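Local coordinates for protein TRAS1 ORF2p (Bombyx mori, PDB 1WDU) that probably cuts DNA as the N-terminal endonuclease domain of a telomere-specific non-LTR retrotransposon protein, helping the element to insert into telomeric repeats, at residues 32-36 and 229-233; 152-158 and 203-209. The protein carries 1 engineered substitution. All blocks are in the same frame, centred on the assembly; numbering follows the deposited sequence.

Interaction 1: residues 32-36 and 229-233; sequences LATAE and LVSSD
Helix 31-44 and the irregular loop 229-233 come nearest at A33 and V230, whose CA atoms are 5.6 Å apart, and the hydrogen bond that joins the two segments runs between side chains. S231 OG donates to E36 OE1 over 2.7 Å, reaching the oxygen on its syn side and 21° out of the carboxylate plane. E36 delivers this group with CG set beside the backbone N (chi1 -69°) and the chain extended beyond it, across the gap from one helical turn. The other oxygen, OE2, also lies near the serine, 3.4 Å from S231 CB; its approach to the S231 backbone N is too badly angled to count as a bond. The loop joins strands 220-225 and 237-241, and its S232 and D233 begin the Ser-Asp-His sequence characteristic of DNase I-like endonucleases. Beside this bond the packing is largely by van der Waals contact. The A33 methyl faces the loop and meets S232 CB at 4.2 Å, while V230 CG1 touches the carbonyl oxygen A33 O at 4.0 Å. L32 closes the outer edge, bringing CD1 to 4.1 Å from S231 OG. Outside the pair, K30 NZ bonds S231 O, and S232 OG makes weak bonds to the carbonyls of N26 and L27, tying the loop to the chain that leads into the helix.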
# COMPACT_ATOMS: atom_id res chain seq x y z
N LEU A 32 -6.12 15.40 -10.32
CA LEU A 32 -5.05 16.25 -9.81
C LEU A 32 -4.11 15.50 -8.87
O LEU A 32 -2.88 15.66 -8.94
CB LEU A 32 -5.66 17.45 -9.07
CG LEU A 32 -6.87 17.17 -8.16
CD1 LEU A 32 -7.05 18.33 -7.20
CD2 LEU A 32 -8.14 16.96 -9.00
N ALA A 33 -4.69 14.69 -7.99
CA ALA A 33 -3.92 13.91 -7.03
C ALA A 33 -2.94 12.98 -7.73
O ALA A 33 -1.81 12.82 -7.28
CB ALA A 33 -4.86 13.11 -6.12
N THR A 34 -3.37 12.36 -8.83
CA THR A 34 -2.48 11.45 -9.53
C THR A 34 -1.37 12.21 -10.25
O THR A 34 -0.31 11.66 -10.53
CB THR A 34 -3.24 10.55 -10.55
OG1 THR A 34 -3.06 11.06 -11.87
CG2 THR A 34 -4.73 10.48 -10.21
N ALA A 35 -1.61 13.49 -10.52
CA ALA A 35 -0.60 14.33 -11.16
C ALA A 35 0.43 14.62 -10.07
O ALA A 35 1.64 14.51 -10.29
CB ALA A 35 -1.24 15.63 -11.64
N GLU A 36 -0.06 14.97 -8.88
CA GLU A 36 0.80 15.25 -7.74
C GLU A 36 1.64 14.03 -7.42
O GLU A 36 2.83 14.14 -7.15
CB GLU A 36 -0.04 15.62 -6.52
CG GLU A 36 -0.77 16.94 -6.62
CD GLU A 36 -1.79 17.12 -5.51
OE1 GLU A 36 -2.94 16.65 -5.68
OE2 GLU A 36 -1.43 17.70 -4.45
N LEU A 229 1.64 14.65 0.63
CA LEU A 229 2.23 14.06 -0.58
C LEU A 229 1.19 14.20 -1.69
O LEU A 229 1.48 13.94 -2.86
CB LEU A 229 2.54 12.58 -0.35
CG LEU A 229 3.23 11.79 -1.48
CD1 LEU A 229 4.66 12.27 -1.65
CD2 LEU A 229 3.21 10.31 -1.15
N VAL A 230 -0.01 14.62 -1.30
CA VAL A 230 -1.12 14.81 -2.23
C VAL A 230 -2.14 15.80 -1.67
O VAL A 230 -1.86 16.52 -0.70
CB VAL A 230 -1.85 13.46 -2.52
CG1 VAL A 230 -0.96 12.56 -3.37
CG2 VAL A 230 -2.20 12.77 -1.21
N SER A 231 -3.31 15.84 -2.29
CA SER A 231 -4.39 16.73 -1.87
C SER A 231 -5.72 16.07 -2.19
O SER A 231 -6.41 16.44 -3.14
CB SER A 231 -4.29 18.06 -2.62
OG SER A 231 -4.59 17.89 -3.99
N SER A 232 -6.08 15.07 -1.38
CA SER A 232 -7.33 14.35 -1.57
C SER A 232 -7.80 13.76 -0.24
O SER A 232 -8.11 12.57 -0.15
CB SER A 232 -7.15 13.22 -2.60
OG SER A 232 -6.31 12.19 -2.12
N ASP A 233 -7.83 14.61 0.78
CA ASP A 233 -8.25 14.19 2.12
C ASP A 233 -7.33 13.15 2.73
O ASP A 233 -7.31 12.96 3.95
CB ASP A 233 -9.68 13.64 2.09
CG ASP A 233 -10.72 14.73 1.89
OD1 ASP A 233 -11.93 14.40 1.89
OD2 ASP A 233 -10.33 15.91 1.73

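Interaction 2: residues 152-158 and 203-209; sequences GGDANAK and YQSRVDV
V207 O accepts two backbone N-H groups at the turn out of strand 149-154: A155 N at 3.0 Å and, weakly, N156 N at 3.4 Å. The segment 153-156 holds the G-D-x-N signature of the DNase I-like fold, here on a strand paired antiparallel with the broken strand 204-212. Two bonds establish the ladder, G153 N to V209 O at 3.1 Å and V209 N to G153 O at 3.0 Å. They make G153 and V209 a hydrogen-bonded pair; D154 and D208 follow as a non-hydrogen-bonded pair with both carboxylates on one face. D154 has CG trans to its own N (chi1 -178°), which lets OD1 turn back on the chain and accept N156 N at 3.0 Å, from above the carboxylate plane by 38°. This is an Asx turn. V207 lies alongside D154, pointing the same way, its CG2 only 3.3 Å from OD1. The D208 carboxylate, turned 39° from that of D154, sets OD2 3.5 Å from D154 CB, while its OD1 bonds T193 OG1. D154 OD2 makes a weak bond to N26 ND2 and lies next to a bound phosphate ion that may be a crystallisation additive. With an alanine here, N156 N would probably lose its Asx-turn acceptor and keep only the weak bond to V207 O, and the amide of N26 would be likely to lose its hold on this strand. V209 points to the face away from the two aspartates, where its CG2 touches the A155 methyl. Farther along, the extended chain of K158 brings NZ to the edge of the poorly ordered Y203 ring, near its plane, in a weak bond of 3.4 Å to Y203 OH.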
# COMPACT_ATOMS: atom_id res chain seq x y z
N GLY A 152 0.37 -2.60 1.65
CA GLY A 152 0.12 -1.19 1.88
C GLY A 152 -1.22 -0.79 1.30
O GLY A 152 -1.55 -1.17 0.17
N GLY A 153 -2.00 -0.05 2.07
CA GLY A 153 -3.28 0.39 1.58
C GLY A 153 -4.14 1.09 2.61
O GLY A 153 -3.68 1.45 3.69
N ASP A 154 -5.40 1.28 2.23
CA ASP A 154 -6.39 1.92 3.07
C ASP A 154 -7.29 0.80 3.61
O ASP A 154 -8.01 0.17 2.86
CB ASP A 154 -7.23 2.90 2.24
CG ASP A 154 -8.25 3.65 3.07
OD1 ASP A 154 -8.36 3.39 4.28
OD2 ASP A 154 -8.96 4.51 2.50
N ALA A 155 -7.22 0.57 4.92
CA ALA A 155 -8.03 -0.47 5.54
C ALA A 155 -9.36 0.06 6.07
O ALA A 155 -10.23 -0.73 6.44
CB ALA A 155 -7.25 -1.11 6.68
N ASN A 156 -9.51 1.38 6.11
CA ASN A 156 -10.72 1.98 6.66
C ASN A 156 -11.03 1.26 7.97
O ASN A 156 -12.15 0.80 8.19
CB ASN A 156 -11.90 1.82 5.69
CG ASN A 156 -11.93 2.89 4.62
OD1 ASN A 156 -11.79 2.60 3.43
ND2 ASN A 156 -12.12 4.14 5.04
N ALA A 157 -10.01 1.13 8.81
CA ALA A 157 -10.14 0.45 10.10
C ALA A 157 -9.22 1.16 11.07
O ALA A 157 -8.12 1.58 10.71
CB ALA A 157 -9.73 -1.03 9.97
N LYS A 158 -9.67 1.29 12.31
CA LYS A 158 -8.90 2.01 13.31
C LYS A 158 -8.26 1.13 14.35
O LYS A 158 -8.88 0.19 14.84
CB LYS A 158 -9.79 3.05 14.00
CG LYS A 158 -10.52 3.96 13.04
CD LYS A 158 -11.24 5.10 13.76
CE LYS A 158 -11.83 6.09 12.77
NZ LYS A 158 -12.26 7.36 13.43
N TYR A 203 -12.11 16.85 10.55
CA TYR A 203 -12.10 15.43 10.89
C TYR A 203 -10.82 14.75 10.42
O TYR A 203 -10.55 14.69 9.22
CB TYR A 203 -13.30 14.72 10.27
CG TYR A 203 -13.23 13.21 10.34
CD1 TYR A 203 -13.22 12.55 11.57
CD2 TYR A 203 -13.17 12.44 9.18
CE1 TYR A 203 -13.16 11.16 11.64
CE2 TYR A 203 -13.11 11.05 9.24
CZ TYR A 203 -13.10 10.42 10.47
OH TYR A 203 -13.05 9.04 10.53
N GLN A 204 -10.04 14.23 11.36
CA GLN A 204 -8.79 13.55 11.04
C GLN A 204 -8.80 12.10 11.53
O GLN A 204 -9.49 11.77 12.50
CB GLN A 204 -7.61 14.30 11.65
CG GLN A 204 -7.55 15.77 11.27
CD GLN A 204 -6.27 16.44 11.73
OE1 GLN A 204 -5.94 16.43 12.92
NE2 GLN A 204 -5.53 17.03 10.79
N SER A 205 -8.03 11.24 10.87
CA SER A 205 -7.95 9.83 11.24
C SER A 205 -6.76 9.13 10.59
O SER A 205 -6.14 9.66 9.67
CB SER A 205 -9.23 9.11 10.84
OG SER A 205 -9.34 9.02 9.42
N ARG A 206 -6.46 7.94 11.09
CA ARG A 206 -5.38 7.13 10.54
C ARG A 206 -5.98 5.77 10.21
O ARG A 206 -6.13 4.92 11.09
CB ARG A 206 -4.23 6.98 11.56
CG ARG A 206 -3.26 8.16 11.62
CD ARG A 206 -2.26 8.06 12.78
NE ARG A 206 -1.25 7.01 12.61
CZ ARG A 206 -0.06 7.18 12.02
NH1 ARG A 206 0.29 8.36 11.53
NH2 ARG A 206 0.79 6.16 11.94
N VAL A 207 -6.36 5.58 8.95
CA VAL A 207 -6.97 4.33 8.52
C VAL A 207 -6.11 3.59 7.49
O VAL A 207 -6.47 2.50 7.04
CB VAL A 207 -8.39 4.57 7.94
CG1 VAL A 207 -9.30 5.10 9.04
CG2 VAL A 207 -8.34 5.56 6.79
N ASP A 208 -4.97 4.18 7.14
CA ASP A 208 -4.05 3.57 6.19
C ASP A 208 -2.99 2.76 6.94
O ASP A 208 -2.38 3.24 7.89
CB ASP A 208 -3.37 4.64 5.33
CG ASP A 208 -4.37 5.45 4.52
OD1 ASP A 208 -4.82 6.52 5.01
OD2 ASP A 208 -4.73 5.02 3.40
N VAL A 209 -2.77 1.52 6.52
CA VAL A 209 -1.80 0.67 7.19
C VAL A 209 -0.79 0.06 6.23
O VAL A 209 -1.10 -0.18 5.06
CB VAL A 209 -2.49 -0.50 7.98
CG1 VAL A 209 -1.59 -0.99 9.10
CG2 VAL A 209 -3.83 -0.05 8.55

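Both segments of interaction 2 fall between the two segments of interaction 1 in sequence; the centres of the two contacts are about 17 Å apart and their nearest atoms about 6 Å. Interaction 1 joins helix 31-44, which follows strand 20-26, to the loop between strands 220-225 and 237-241, all three strands belonging to the six-stranded sheet. Interaction 2 pairs strands 149-154 and 204-212 of the other sheet of the four-layered sandwich. N26 spans the two, its O accepting weakly from S232 and its ND2 donating weakly to D154; H234, just after the loop, touches D154. Two family signature segments, one from each half of the fold, thus converge, consistent with a shared active-site region.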